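Capsular polysaccharide biosynthesis protein (Vibrio cholerae, PDB 1XPJ) is of unknown function but is probably a hydrolase of the haloacid dehalogenase-like superfamily, perhaps linked to capsular polysaccharide biosynthesis. Local coordinates at residues Leu4-Leu8 with Asp9-Thr13; Ala108-Leu112 with Glu113-Gln117. All coordinates share one frame; numbering follows the deposited sequence. Where two conformers were deposited one is given.

Interaction 1: residues Leu4-Leu8 with Asp9-Thr13; sequences LIVDL and DGTLT
The carbonyl oxygen of Leu8 is the hub of the turn that follows strand 3-6. Leu12 N donates the main bond to Leu8 O at 2.9 Å, its nitrogen tilted 23° from the carbonyl plane. Thr11 N and Thr13 N converge on the same oxygen in weak, longer bonds, so three consecutive amides close round one acceptor. Within the turn, Gly10 N donates to Thr13 OG1 at 3.2 Å, and that hydroxyl oxygen is shared with Ala15 N. Gly10, with a positive phi of 94°, takes backbone angles that leave no room for a CB beside the preceding carbonyl.

Asp7, Asp9 and Thr11 match the DxDx(T/V) pattern at a strand end, consistent with the first motif of the haloacid dehalogenase superfamily, whose two aspartates serve catalysis in relatives. One water links Asp7 and Asp9 in this structure: it donates to Asp7 OD1 and to Asp9 OD2, each at 3.2 Å, and accepts from Asp9 N at 3.0 Å. Asp9 OD1 points elsewhere, into a salt bridge with Arg49, while Asp7 OD1 has a weak, long ion pair with Lys87. A tartrate near the Asp9 side chain probably comes from the crystallisation liquor, though it may mark the pocket.

Thr11 lies against Asp7 without a side-chain bond to it, CB resting 3.4 Å from Asp7 O; its OG1 is held weakly by Asp99 N of the second subunit. With CG1 anti to its backbone N (chi1 -170°), Val6 brings that methyl 3.7 Å from Thr11 CG2 and, in one of the two Leu12 conformers, equally near Leu12 CD1.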
loop_
_atom_site.group_PDB
_atom_site.type_symbol
_atom_site.label_atom_id
_atom_site.label_comp_id
_atom_site.label_asym_id
_atom_site.label_seq_id
_atom_site.Cartn_x
_atom_site.Cartn_y
_atom_site.Cartn_z
ATOM N N LEU A 4 9.836 -16.389 -4.516
ATOM C CA LEU A 4 9.425 -16.862 -3.217
ATOM C C LEU A 4 9.020 -15.644 -2.417
ATOM O O LEU A 4 9.763 -14.647 -2.347
ATOM C CB LEU A 4 10.545 -17.612 -2.499
ATOM C CG LEU A 4 11.126 -18.853 -3.170
ATOM C CD1 LEU A 4 12.153 -19.521 -2.262
ATOM C CD2 LEU A 4 10.009 -19.837 -3.598
ATOM N N ILE A 5 7.823 -15.728 -1.835
ATOM C CA ILE A 5 7.348 -14.741 -0.888
ATOM C C ILE A 5 7.508 -15.346 0.513
ATOM O O ILE A 5 6.818 -16.313 0.881
ATOM C CB ILE A 5 5.884 -14.336 -1.216
ATOM C CG1 ILE A 5 5.714 -14.092 -2.723
ATOM C CG2 ILE A 5 5.435 -13.111 -0.394
ATOM C CD1 ILE A 5 6.599 -12.987 -3.301
ATOM N N VAL A 6 8.428 -14.764 1.281
ATOM C CA VAL A 6 8.897 -15.361 2.527
ATOM C C VAL A 6 8.587 -14.488 3.733
ATOM O O VAL A 6 9.025 -13.323 3.810
ATOM C CB VAL A 6 10.429 -15.577 2.500
ATOM C CG1 VAL A 6 10.875 -16.426 3.692
ATOM C CG2 VAL A 6 10.871 -16.191 1.154
ATOM N N ASP A 7 7.848 -15.061 4.676
ATOM C CA ASP A 7 7.563 -14.421 5.952
ATOM C C ASP A 7 8.885 -14.299 6.737
ATOM O O ASP A 7 9.874 -14.973 6.411
ATOM C CB ASP A 7 6.547 -15.281 6.699
ATOM C CG ASP A 7 5.994 -14.618 7.945
ATOM O OD1 ASP A 7 5.739 -13.401 7.949
ATOM O OD2 ASP A 7 5.755 -15.269 8.988
ATOM N N LEU A 8 8.923 -13.442 7.759
ATOM C CA LEU A 8 10.181 -13.214 8.453
ATOM C C LEU A 8 10.206 -13.913 9.810
ATOM O O LEU A 8 10.993 -14.841 9.990
ATOM C CB LEU A 8 10.454 -11.710 8.570
ATOM C CG LEU A 8 11.615 -11.147 9.393
ATOM C CD1 LEU A 8 12.970 -11.654 8.912
ATOM C CD2 LEU A 8 11.552 -9.623 9.298
ATOM N N ASP A 9 9.352 -13.469 10.742
ATOM C CA ASP A 9 9.310 -13.994 12.099
ATOM C C ASP A 9 8.682 -15.388 12.158
ATOM O O ASP A 9 7.513 -15.569 11.812
ATOM C CB ASP A 9 8.540 -13.035 13.027
ATOM C CG ASP A 9 9.187 -11.653 13.123
ATOM O OD1 ASP A 9 10.354 -11.560 13.532
ATOM O OD2 ASP A 9 8.607 -10.597 12.813
ATOM N N GLY A 10 9.455 -16.369 12.609
ATOM C CA GLY A 10 8.982 -17.737 12.688
ATOM C C GLY A 10 9.339 -18.567 11.467
ATOM O O GLY A 10 9.272 -19.795 11.516
ATOM N N THR A 11 9.711 -17.900 10.375
ATOM C CA THR A 11 10.086 -18.586 9.140
ATOM C C THR A 11 11.582 -18.494 8.964
ATOM O O THR A 11 12.249 -19.510 8.797
ATOM C CB THR A 11 9.376 -17.941 7.924
ATOM O OG1 THR A 11 7.997 -18.305 7.951
ATOM C CG2 THR A 11 9.866 -18.538 6.594
ATOM N N LEU A 12 12.108 -17.271 9.000
ATOM C CA LEU A 12 13.549 -17.067 8.954
ATOM C C LEU A 12 14.152 -16.976 10.366
ATOM O O LEU A 12 15.368 -17.071 10.521
ATOM C CB LEU A 12 13.881 -15.828 8.126
ATOM C CG LEU A 12 14.139 -15.988 6.624
ATOM C CD1 LEU A 12 13.559 -17.271 6.054
ATOM C CD2 LEU A 12 13.626 -14.783 5.844
ATOM N N THR A 13 13.292 -16.812 11.382
ATOM C CA THR A 13 13.723 -16.682 12.778
ATOM C C THR A 13 13.100 -17.758 13.678
ATOM O O THR A 13 12.021 -18.285 13.377
ATOM C CB THR A 13 13.442 -15.244 13.372
ATOM O OG1 THR A 13 12.112 -15.176 13.904
ATOM C CG2 THR A 13 13.467 -14.137 12.300
HETATM O O HOH W 1 7.165 -11.585 10.107
#

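Interaction 2: residues Ala108-Leu112 with Glu113-Gln117; sequences ASMNL and EEIHQ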
loop_
_atom_site.group_PDB
_atom_site.type_symbol
_atom_site.label_atom_id
_atom_site.label_comp_id
_atom_site.label_asym_id
_atom_site.label_seq_id
_atom_site.Cartn_x
_atom_site.Cartn_y
_atom_site.Cartn_z
ATOM N N ALA A 108 11.986 -26.647 4.011
ATOM C CA ALA A 108 13.338 -27.055 4.374
ATOM C C ALA A 108 13.606 -28.507 4.009
ATOM O O ALA A 108 14.743 -28.863 3.707
ATOM C CB ALA A 108 13.577 -26.838 5.872
ATOM N N SER A 109 12.566 -29.337 4.036
ATOM C CA SER A 109 12.743 -30.780 3.922
ATOM C C SER A 109 12.319 -31.388 2.577
ATOM O O SER A 109 12.535 -32.572 2.339
ATOM C CB SER A 109 12.003 -31.478 5.062
ATOM O OG SER A 109 10.607 -31.290 4.912
ATOM N N MET A 110 11.719 -30.585 1.701
ATOM C CA MET A 110 11.266 -31.082 0.402
ATOM C C MET A 110 11.999 -30.393 -0.741
ATOM O O MET A 110 12.377 -29.228 -0.612
ATOM C CB MET A 110 9.767 -30.861 0.208
ATOM C CG MET A 110 8.846 -31.570 1.206
ATOM S SD MET A 110 7.169 -30.945 1.026
ATOM C CE MET A 110 6.472 -31.564 2.555
ATOM N N ASN A 111 12.180 -31.118 -1.849
ATOM C CA ASN A 111 12.691 -30.533 -3.093
ATOM C C ASN A 111 11.586 -29.878 -3.920
ATOM O O ASN A 111 10.399 -29.987 -3.582
ATOM C CB ASN A 111 13.492 -31.549 -3.931
ATOM C CG ASN A 111 12.674 -32.781 -4.343
ATOM O OD1 ASN A 111 11.553 -32.668 -4.854
ATOM N ND2 ASN A 111 13.250 -33.962 -4.138
ATOM N N LEU A 112 11.981 -29.195 -4.996
ATOM C CA LEU A 112 11.048 -28.477 -5.865
ATOM C C LEU A 112 9.966 -29.387 -6.445
ATOM O O LEU A 112 8.784 -29.035 -6.404
ATOM C CB LEU A 112 11.790 -27.716 -6.980
ATOM C CG LEU A 112 11.353 -26.276 -7.312
ATOM C CD1 LEU A 112 11.410 -26.028 -8.816
ATOM C CD2 LEU A 112 9.968 -25.898 -6.764
ATOM N N GLU A 113 10.371 -30.548 -6.961
ATOM C CA GLU A 113 9.427 -31.554 -7.460
ATOM C C GLU A 113 8.380 -31.882 -6.393
ATOM O O GLU A 113 7.187 -31.877 -6.677
ATOM C CB GLU A 113 10.159 -32.826 -7.914
ATOM C CG GLU A 113 9.317 -33.808 -8.727
ATOM C CD GLU A 113 10.047 -35.115 -9.060
ATOM O OE1 GLU A 113 11.255 -35.078 -9.408
ATOM O OE2 GLU A 113 9.411 -36.194 -8.987
ATOM N N GLU A 114 8.843 -32.136 -5.170
ATOM C CA GLU A 114 7.978 -32.431 -4.029
ATOM C C GLU A 114 7.035 -31.287 -3.655
ATOM O O GLU A 114 5.882 -31.540 -3.322
ATOM C CB GLU A 114 8.811 -32.830 -2.810
ATOM C CG GLU A 114 9.311 -34.267 -2.821
ATOM C CD GLU A 114 10.416 -34.511 -1.803
ATOM O OE1 GLU A 114 11.487 -35.015 -2.204
ATOM O OE2 GLU A 114 10.217 -34.207 -0.602
ATOM N N ILE A 115 7.518 -30.041 -3.699
ATOM C CA ILE A 115 6.679 -28.877 -3.411
ATOM C C ILE A 115 5.591 -28.771 -4.483
ATOM O O ILE A 115 4.412 -28.552 -4.176
ATOM C CB ILE A 115 7.512 -27.556 -3.359
ATOM C CG1 ILE A 115 8.628 -27.615 -2.312
ATOM C CG2 ILE A 115 6.613 -26.347 -3.117
ATOM C CD1 ILE A 115 8.164 -27.574 -0.876
ATOM N N HIS A 116 6.012 -28.931 -5.735
ATOM C CA HIS A 116 5.119 -28.907 -6.886
ATOM C C HIS A 116 3.996 -29.922 -6.737
ATOM O O HIS A 116 2.868 -29.651 -7.137
ATOM C CB HIS A 116 5.909 -29.173 -8.174
ATOM C CG HIS A 116 6.391 -27.929 -8.857
ATOM N ND1 HIS A 116 7.139 -27.958 -10.020
ATOM C CD2 HIS A 116 6.226 -26.619 -8.547
ATOM C CE1 HIS A 116 7.413 -26.719 -10.395
ATOM N NE2 HIS A 116 6.870 -25.888 -9.518
ATOM N N GLN A 117 4.314 -31.078 -6.147
ATOM C CA GLN A 117 3.345 -32.163 -5.922
ATOM C C GLN A 117 2.279 -31.811 -4.891
ATOM O O GLN A 117 1.123 -32.175 -5.076
ATOM C CB GLN A 117 4.040 -33.476 -5.529
ATOM C CG GLN A 117 4.422 -34.371 -6.714
ATOM C CD GLN A 117 5.732 -35.132 -6.492
ATOM O OE1 GLN A 117 6.125 -35.395 -5.350
ATOM N NE2 GLN A 117 6.403 -35.489 -7.582
#
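An N-cap starts helix 112-120 just after helix 104-109 has ended, and Asn111 supplies it. Its OD1 accepts from Glu114 N at 2.8 Å with an N-H...O angle of 162°, the donor lying nearly in line with the side-chain C=O. The cap depends on chi1 of 60°, which sets CG between the backbone N and the carbonyl carbon and turns the amide over the first helical turn. Glu113 N lies near the same oxygen at 3.2 Å, but its angle is too poor for a bond.

In one of its two conformers the Glu114 side chain runs back across the capping amide at about a right angle. There its OE1 comes 2.8 Å from Asn111 ND2, yet the angle is poor for a hydrogen bond, and the amide and carboxylate planes stand 70° apart. The other carboxylate oxygen, OE2, rests against the aliphatic start of Met110, 3.4 Å from its CA.

Helix 104-109 and helix 112-120 are joined by a short linker. Met110 is the first residue to leave helical geometry, and regular bonding resumes when Ile115 N donates to Asn111 O and His116 N to Leu112 O, each at 2.9 Å. The backbone O of Asn111 and its OD1 thereby receive successive amides of the new helix.

Apolar packing ties the linker to the new helix: Met110 CB meets Ile115 CD1 at 3.8 Å, with SD also beside that methyl. In one of two Leu112 conformers, CD2 lies over one face of the His116 ring, 4.1 Å above its plane and offset toward the rim. Leu112 and Ile115 both reach Tyr36 of helix 27-38, and Ile115 also packs on Phe95 of the second subunit.

How the interactions relate
Interaction 1 is a buried contact near the centre of the chain, whereas interaction 2 lies at the surface, about 17 Å away between centres and about 7 Å between nearest atoms. They do not touch, but helix 27-38 is common to both: Val6 packs on its Leu33 and Leu12 on its Val29, while Leu112 and Ile115 pack on its Tyr36. Both also meet the second subunit, Thr11 at Ile97 and Ile115 at Phe95 of that chain. Each organises main-chain amides about an acceptor, by different means: a backbone carbonyl gathers them in the 4-13 turn, with water and charged partners around the acids, while a side-chain amide starts a helix in 108-117.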